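Local coordinates for protein guanylate kinase (Stenotrophomonas maltophilia, PDB 6WCT) that transfers a phosphate group from ATP to GMP, giving ADP and GDP, and so probably serves the recycling of GMP, at residues Ala50-Pro62 with Gln68-Met81. Residues are numbered along the deposited sequence; the frame is centred on the assembly and turned at random.
With 5GP (guanosine-5'-monophosphate), chain E.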
loop_
_atom_site.group_PDB
_atom_site.type_symbol
_atom_site.label_atom_id
_atom_site.label_comp_id
_atom_site.label_asym_id
_atom_site.label_seq_id
_atom_site.Cartn_x
_atom_site.Cartn_y
_atom_site.Cartn_z
ATOM N N ALA A 50 14.622 -0.686 10.377
ATOM C CA ALA A 50 15.144 -0.449 11.712
ATOM C C ALA A 50 14.193 0.442 12.495
ATOM O O ALA A 50 13.493 1.287 11.936
ATOM C CB ALA A 50 16.541 0.171 11.664
ATOM N N LEU A 51 14.118 0.181 13.789
ATOM C CA LEU A 51 13.317 0.974 14.704
ATOM C C LEU A 51 14.167 2.055 15.368
ATOM O O LEU A 51 15.352 1.863 15.632
ATOM C CB LEU A 51 12.705 0.047 15.759
ATOM C CG LEU A 51 11.839 0.622 16.866
ATOM C CD1 LEU A 51 10.669 1.444 16.295
ATOM C CD2 LEU A 51 11.346 -0.517 17.722
ATOM N N SER A 52 13.555 3.195 15.638
ATOM C CA SER A 52 14.226 4.296 16.319
ATOM C C SER A 52 13.733 4.414 17.761
ATOM O O SER A 52 12.538 4.315 18.027
ATOM C CB SER A 52 13.988 5.612 15.580
ATOM O OG SER A 52 14.417 6.697 16.364
ATOM N N ILE A 53 14.651 4.650 18.686
ATOM C CA ILE A 53 14.317 4.892 20.087
ATOM C C ILE A 53 14.258 6.401 20.318
ATOM O O ILE A 53 15.262 7.105 20.147
ATOM C CB ILE A 53 15.330 4.234 21.030
ATOM C CG1 ILE A 53 15.482 2.746 20.704
ATOM C CG2 ILE A 53 14.904 4.457 22.496
ATOM C CD1 ILE A 53 14.208 1.977 20.843
ATOM N N SER A 54 13.085 6.899 20.693
ATOM C CA SER A 54 12.886 8.322 20.915
ATOM C C SER A 54 13.491 8.771 22.243
ATOM O O SER A 54 13.741 7.974 23.150
ATOM C CB SER A 54 11.389 8.657 20.912
ATOM O OG SER A 54 10.812 8.404 19.648
ATOM N N PHE A 55 13.760 10.071 22.325
ATOM C CA PHE A 55 14.058 10.779 23.561
ATOM C C PHE A 55 12.763 11.352 24.130
ATOM O O PHE A 55 11.841 11.684 23.386
ATOM C CB PHE A 55 15.063 11.914 23.308
ATOM C CG PHE A 55 16.479 11.440 23.151
ATOM C CD1 PHE A 55 16.910 10.877 21.958
ATOM C CD2 PHE A 55 17.370 11.537 24.199
ATOM C CE1 PHE A 55 18.189 10.415 21.822
ATOM C CE2 PHE A 55 18.663 11.083 24.069
ATOM C CZ PHE A 55 19.066 10.507 22.879
ATOM N N THR A 56 12.680 11.438 25.458
ATOM C CA THR A 56 11.539 12.086 26.087
ATOM C C THR A 56 11.974 12.625 27.432
ATOM O O THR A 56 12.822 12.032 28.103
ATOM C CB THR A 56 10.352 11.132 26.286
ATOM O OG1 THR A 56 9.225 11.861 26.766
ATOM C CG2 THR A 56 10.690 10.075 27.331
ATOM N N SER A 57 11.394 13.761 27.821
ATOM C CA SER A 57 11.614 14.289 29.156
ATOM C C SER A 57 10.491 13.923 30.111
ATOM O O SER A 57 10.532 14.333 31.272
ATOM C CB SER A 57 11.802 15.811 29.115
ATOM O OG SER A 57 10.608 16.466 28.700
ATOM N N ARG A 58 9.480 13.191 29.648
ATOM C CA ARG A 58 8.431 12.755 30.555
ATOM C C ARG A 58 8.984 11.727 31.540
ATOM O O ARG A 58 10.002 11.069 31.295
ATOM C CB ARG A 58 7.231 12.192 29.788
ATOM C CG ARG A 58 7.349 10.753 29.282
ATOM C CD ARG A 58 5.959 10.129 29.355
ATOM N NE ARG A 58 5.739 8.944 28.528
ATOM C CZ ARG A 58 6.143 7.725 28.861
ATOM N NH1 ARG A 58 6.828 7.537 29.984
ATOM N NH2 ARG A 58 5.870 6.695 28.074
ATOM N N ALA A 59 8.329 11.636 32.692
ATOM C CA ALA A 59 8.744 10.701 33.729
ATOM C C ALA A 59 8.506 9.261 33.286
ATOM O O ALA A 59 7.560 8.957 32.561
ATOM C CB ALA A 59 8.002 10.985 35.039
ATOM N N MET A 60 9.375 8.369 33.746
ATOM C CA MET A 60 9.249 6.951 33.444
ATOM C C MET A 60 8.003 6.376 34.102
ATOM O O MET A 60 7.674 6.703 35.244
ATOM C CB MET A 60 10.481 6.204 33.962
ATOM C CG MET A 60 11.763 6.462 33.187
ATOM S SD MET A 60 13.144 5.533 33.881
ATOM C CE MET A 60 12.765 3.935 33.177
ATOM N N ARG A 61 7.281 5.583 33.360
ATOM C CA ARG A 61 6.148 4.860 33.902
ATOM C C ARG A 61 6.569 3.452 34.307
ATOM O O ARG A 61 7.588 2.938 33.836
ATOM C CB ARG A 61 5.004 4.827 32.876
ATOM C CG ARG A 61 4.661 6.213 32.343
ATOM C CD ARG A 61 3.732 6.183 31.131
ATOM N NE ARG A 61 3.344 7.537 30.756
ATOM C CZ ARG A 61 2.800 7.878 29.591
ATOM N NH1 ARG A 61 2.560 6.961 28.666
ATOM N NH2 ARG A 61 2.490 9.146 29.355
ATOM N N PRO A 62 5.830 2.813 35.217
ATOM C CA PRO A 62 6.183 1.448 35.632
ATOM C C PRO A 62 6.256 0.487 34.451
ATOM O O PRO A 62 5.439 0.527 33.527
ATOM C CB PRO A 62 5.059 1.076 36.603
ATOM C CG PRO A 62 4.635 2.387 37.178
ATOM C CD PRO A 62 4.729 3.361 36.028
ATOM N N GLN A 68 15.511 1.375 26.426
ATOM C CA GLN A 68 14.729 0.393 25.681
ATOM C C GLN A 68 13.469 1.015 25.089
ATOM O O GLN A 68 13.316 1.063 23.871
ATOM C CB GLN A 68 14.402 -0.799 26.590
ATOM C CG GLN A 68 13.517 -1.841 25.947
ATOM C CD GLN A 68 13.263 -3.032 26.848
ATOM O OE1 GLN A 68 14.011 -3.289 27.799
ATOM N NE2 GLN A 68 12.199 -3.764 26.558
ATOM N N HIS A 69 12.520 1.459 25.918
ATOM C CA HIS A 69 11.309 2.075 25.376
ATOM C C HIS A 69 11.536 3.517 24.958
ATOM O O HIS A 69 10.925 3.980 23.982
ATOM C CB HIS A 69 10.176 1.992 26.401
ATOM C CG HIS A 69 9.958 0.609 26.931
ATOM N ND1 HIS A 69 10.664 0.101 28.001
ATOM C CD2 HIS A 69 9.152 -0.392 26.502
ATOM C CE1 HIS A 69 10.281 -1.143 28.227
ATOM N NE2 HIS A 69 9.368 -1.468 27.329
ATOM N N TYR A 70 12.407 4.225 25.677
ATOM C CA TYR A 70 12.751 5.610 25.392
ATOM C C TYR A 70 14.153 5.850 25.922
ATOM O O TYR A 70 14.621 5.149 26.819
ATOM C CB TYR A 70 11.791 6.614 26.073
ATOM C CG TYR A 70 10.404 6.776 25.480
ATOM C CD1 TYR A 70 10.180 7.662 24.448
ATOM C CD2 TYR A 70 9.321 6.031 25.947
ATOM C CE1 TYR A 70 8.902 7.835 23.898
ATOM C CE2 TYR A 70 8.036 6.183 25.396
ATOM C CZ TYR A 70 7.849 7.095 24.364
ATOM O OH TYR A 70 6.618 7.298 23.793
ATOM N N HIS A 71 14.787 6.897 25.426
ATOM C CA HIS A 71 15.901 7.491 26.151
ATOM C C HIS A 71 15.292 8.592 27.014
ATOM O O HIS A 71 14.935 9.663 26.517
ATOM C CB HIS A 71 16.959 8.023 25.193
ATOM C CG HIS A 71 17.581 6.965 24.338
ATOM N ND1 HIS A 71 18.420 5.996 24.846
ATOM C CD2 HIS A 71 17.463 6.703 23.014
ATOM C CE1 HIS A 71 18.810 5.197 23.868
ATOM N NE2 HIS A 71 18.245 5.605 22.746
ATOM N N PHE A 72 15.136 8.318 28.303
ATOM C CA PHE A 72 14.556 9.293 29.213
ATOM C C PHE A 72 15.630 10.260 29.667
ATOM O O PHE A 72 16.666 9.843 30.179
ATOM C CB PHE A 72 13.938 8.619 30.431
ATOM C CG PHE A 72 12.776 7.733 30.112
ATOM C CD1 PHE A 72 12.980 6.390 29.824
ATOM C CD2 PHE A 72 11.481 8.234 30.121
ATOM C CE1 PHE A 72 11.904 5.556 29.534
ATOM C CE2 PHE A 72 10.392 7.409 29.830
ATOM C CZ PHE A 72 10.599 6.074 29.538
ATOM N N VAL A 73 15.395 11.553 29.469
ATOM C CA VAL A 73 16.328 12.581 29.897
ATOM C C VAL A 73 15.549 13.656 30.645
ATOM O O VAL A 73 14.322 13.628 30.719
ATOM C CB VAL A 73 17.107 13.192 28.723
ATOM C CG1 VAL A 73 17.962 12.124 28.072
ATOM C CG2 VAL A 73 16.156 13.862 27.735
ATOM N N SER A 74 16.284 14.591 31.233
ATOM C CA SER A 74 15.641 15.703 31.901
ATOM C C SER A 74 15.084 16.672 30.866
ATOM O O SER A 74 15.466 16.646 29.693
ATOM C CB SER A 74 16.632 16.422 32.811
ATOM O OG SER A 74 17.590 17.130 32.042
ATOM N N ALA A 75 14.149 17.520 31.305
ATOM C CA ALA A 75 13.645 18.554 30.408
ATOM C C ALA A 75 14.764 19.510 30.013
ATOM O O ALA A 75 14.872 19.902 28.844
ATOM C CB ALA A 75 12.487 19.305 31.060
ATOM N N GLU A 76 15.637 19.852 30.970
ATOM C CA GLU A 76 16.758 20.741 30.680
ATOM C C GLU A 76 17.699 20.119 29.660
ATOM O O GLU A 76 18.146 20.792 28.725
ATOM C CB GLU A 76 17.515 21.070 31.971
ATOM N N LYS A 77 18.002 18.830 29.811
ATOM C CA LYS A 77 18.843 18.164 28.825
ATOM C C LYS A 77 18.153 18.112 27.470
ATOM O O LYS A 77 18.782 18.351 26.433
ATOM C CB LYS A 77 19.179 16.752 29.281
ATOM C CG LYS A 77 19.960 15.942 28.260
ATOM C CD LYS A 77 21.357 16.511 28.046
ATOM C CE LYS A 77 22.189 15.585 27.166
ATOM N NZ LYS A 77 23.596 16.045 26.994
ATOM N N PHE A 78 16.861 17.784 27.458
ATOM C CA PHE A 78 16.142 17.737 26.193
ATOM C C PHE A 78 16.153 19.098 25.517
ATOM O O PHE A 78 16.454 19.204 24.323
ATOM C CB PHE A 78 14.712 17.257 26.413
ATOM C CG PHE A 78 14.027 16.842 25.153
ATOM C CD1 PHE A 78 13.581 17.797 24.242
ATOM C CD2 PHE A 78 13.824 15.506 24.873
ATOM C CE1 PHE A 78 12.948 17.422 23.073
ATOM C CE2 PHE A 78 13.181 15.123 23.701
ATOM C CZ PHE A 78 12.748 16.085 22.803
ATOM N N GLU A 79 15.850 20.158 26.276
ATOM C CA GLU A 79 15.870 21.496 25.694
ATOM C C GLU A 79 17.286 21.903 25.310
ATOM O O GLU A 79 17.471 22.640 24.335
ATOM C CB GLU A 79 15.233 22.506 26.652
ATOM C CG GLU A 79 13.720 22.329 26.777
ATOM C CD GLU A 79 13.093 23.194 27.861
ATOM O OE1 GLU A 79 11.861 23.093 28.074
ATOM O OE2 GLU A 79 13.828 23.983 28.494
ATOM N N GLN A 80 18.289 21.438 26.062
ATOM C CA GLN A 80 19.676 21.578 25.624
ATOM C C GLN A 80 19.885 20.892 24.280
ATOM O O GLN A 80 20.635 21.381 23.429
ATOM C CB GLN A 80 20.629 20.988 26.669
ATOM C CG GLN A 80 22.102 20.978 26.245
ATOM C CD GLN A 80 23.026 20.374 27.295
ATOM O OE1 GLN A 80 22.743 20.421 28.492
ATOM N NE2 GLN A 80 24.131 19.787 26.844
ATOM N N MET A 81 19.268 19.728 24.092
ATOM C CA MET A 81 19.388 19.039 22.816
ATOM C C MET A 81 18.581 19.728 21.724
ATOM O O MET A 81 18.967 19.671 20.553
ATOM C CB MET A 81 18.955 17.581 22.964
ATOM C CG MET A 81 19.930 16.743 23.783
ATOM S SD MET A 81 19.262 15.105 24.098
ATOM C CE MET A 81 19.358 14.372 22.463
HETATM P P 5GP E . 3.663 7.892 25.437
HETATM O O1P 5GP E . 4.773 6.873 25.383
HETATM O O2P 5GP E . 2.346 7.387 26.026
HETATM O O3P 5GP E . 4.036 9.192 26.107
HETATM O "O5'" 5GP E . 3.367 8.339 23.957
HETATM C "C5'" 5GP E . 2.674 9.542 23.694
HETATM C "C4'" 5GP E . 2.729 9.857 22.230
HETATM O "O4'" 5GP E . 4.042 10.387 21.911
HETATM C "C3'" 5GP E . 2.530 8.637 21.311
HETATM O "O3'" 5GP E . 1.681 8.979 20.222
HETATM C "C2'" 5GP E . 3.925 8.392 20.756
HETATM O "O2'" 5GP E . 3.959 7.777 19.488
HETATM C "C1'" 5GP E . 4.469 9.806 20.711
HETATM N N9 5GP E . 5.917 9.875 20.620
HETATM C C8 5GP E . 6.803 8.905 21.011
HETATM N N7 5GP E . 8.029 9.143 20.628
HETATM C C5 5GP E . 7.948 10.352 19.956
HETATM C C6 5GP E . 8.932 11.091 19.274
HETATM O O6 5GP E . 10.116 10.785 19.145
HETATM N N1 5GP E . 8.419 12.234 18.687
HETATM C C2 5GP E . 7.104 12.624 18.743
HETATM N N2 5GP E . 6.769 13.747 18.095
HETATM N N3 5GP E . 6.167 11.934 19.386
HETATM C C4 5GP E . 6.651 10.819 19.958
HETATM O O HOH W 1 10.897 5.044 21.472
HETATM O O HOH W 2 12.708 11.542 31.714
#
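Phe55 and Thr56 run parallel to His71 and Phe72 as two short strands: His71 N donates to Ser54 O (2.7 Å), Thr56 N to His71 O, and Val73 N to Thr56 O. One water extends the pairing past Val73 by bonding Val73 O and Arg58 O; another joins Ser54 N to His69 O.

Apolar packing clothes both faces of this ladder. On one, the flat ring of Phe55 is sandwiched between His71 CB and the flexible thioether of Met81, whose CE sits 3.8 Å from the ring centroid, while Val73 CG1 meets its edge and Phe78, from helix 75-83, abuts its CB. On the other, Met60 CG lies 3.4 Å above the centre of the Phe72 ring, and the slim Thr56 CG2 fits beside Phe72 CD2.

Strand 71-72 edges the mixed sheet of the GMP-binding domain of guanylate kinase, and strand 55-56 lies between it and strand 96-101. The residues that bind GMP here flank the two paired strands.

Polar groups grip GMP at both ends. Ser54 OG donates to guanine O6 (2.5 Å). At the phosphate, the Tyr70 hydroxyl and Arg58 NH2 both donate to O1P, Arg58 NE reaches O3P almost straight (171°), and Arg61 NH1 donates to O2P. The long arginine chains let the two guanidinium groups lie face over face beside the phosphate, whose negative charge probably offsets theirs; Glu64 also pairs with Arg58. Arg58 N closes an ST turn on Thr56 OG1 (3.2 Å), just where the chain leaves the strand; Thr56 OG1, anti to its own N (chi1 -174°), also bonds Trp97 O.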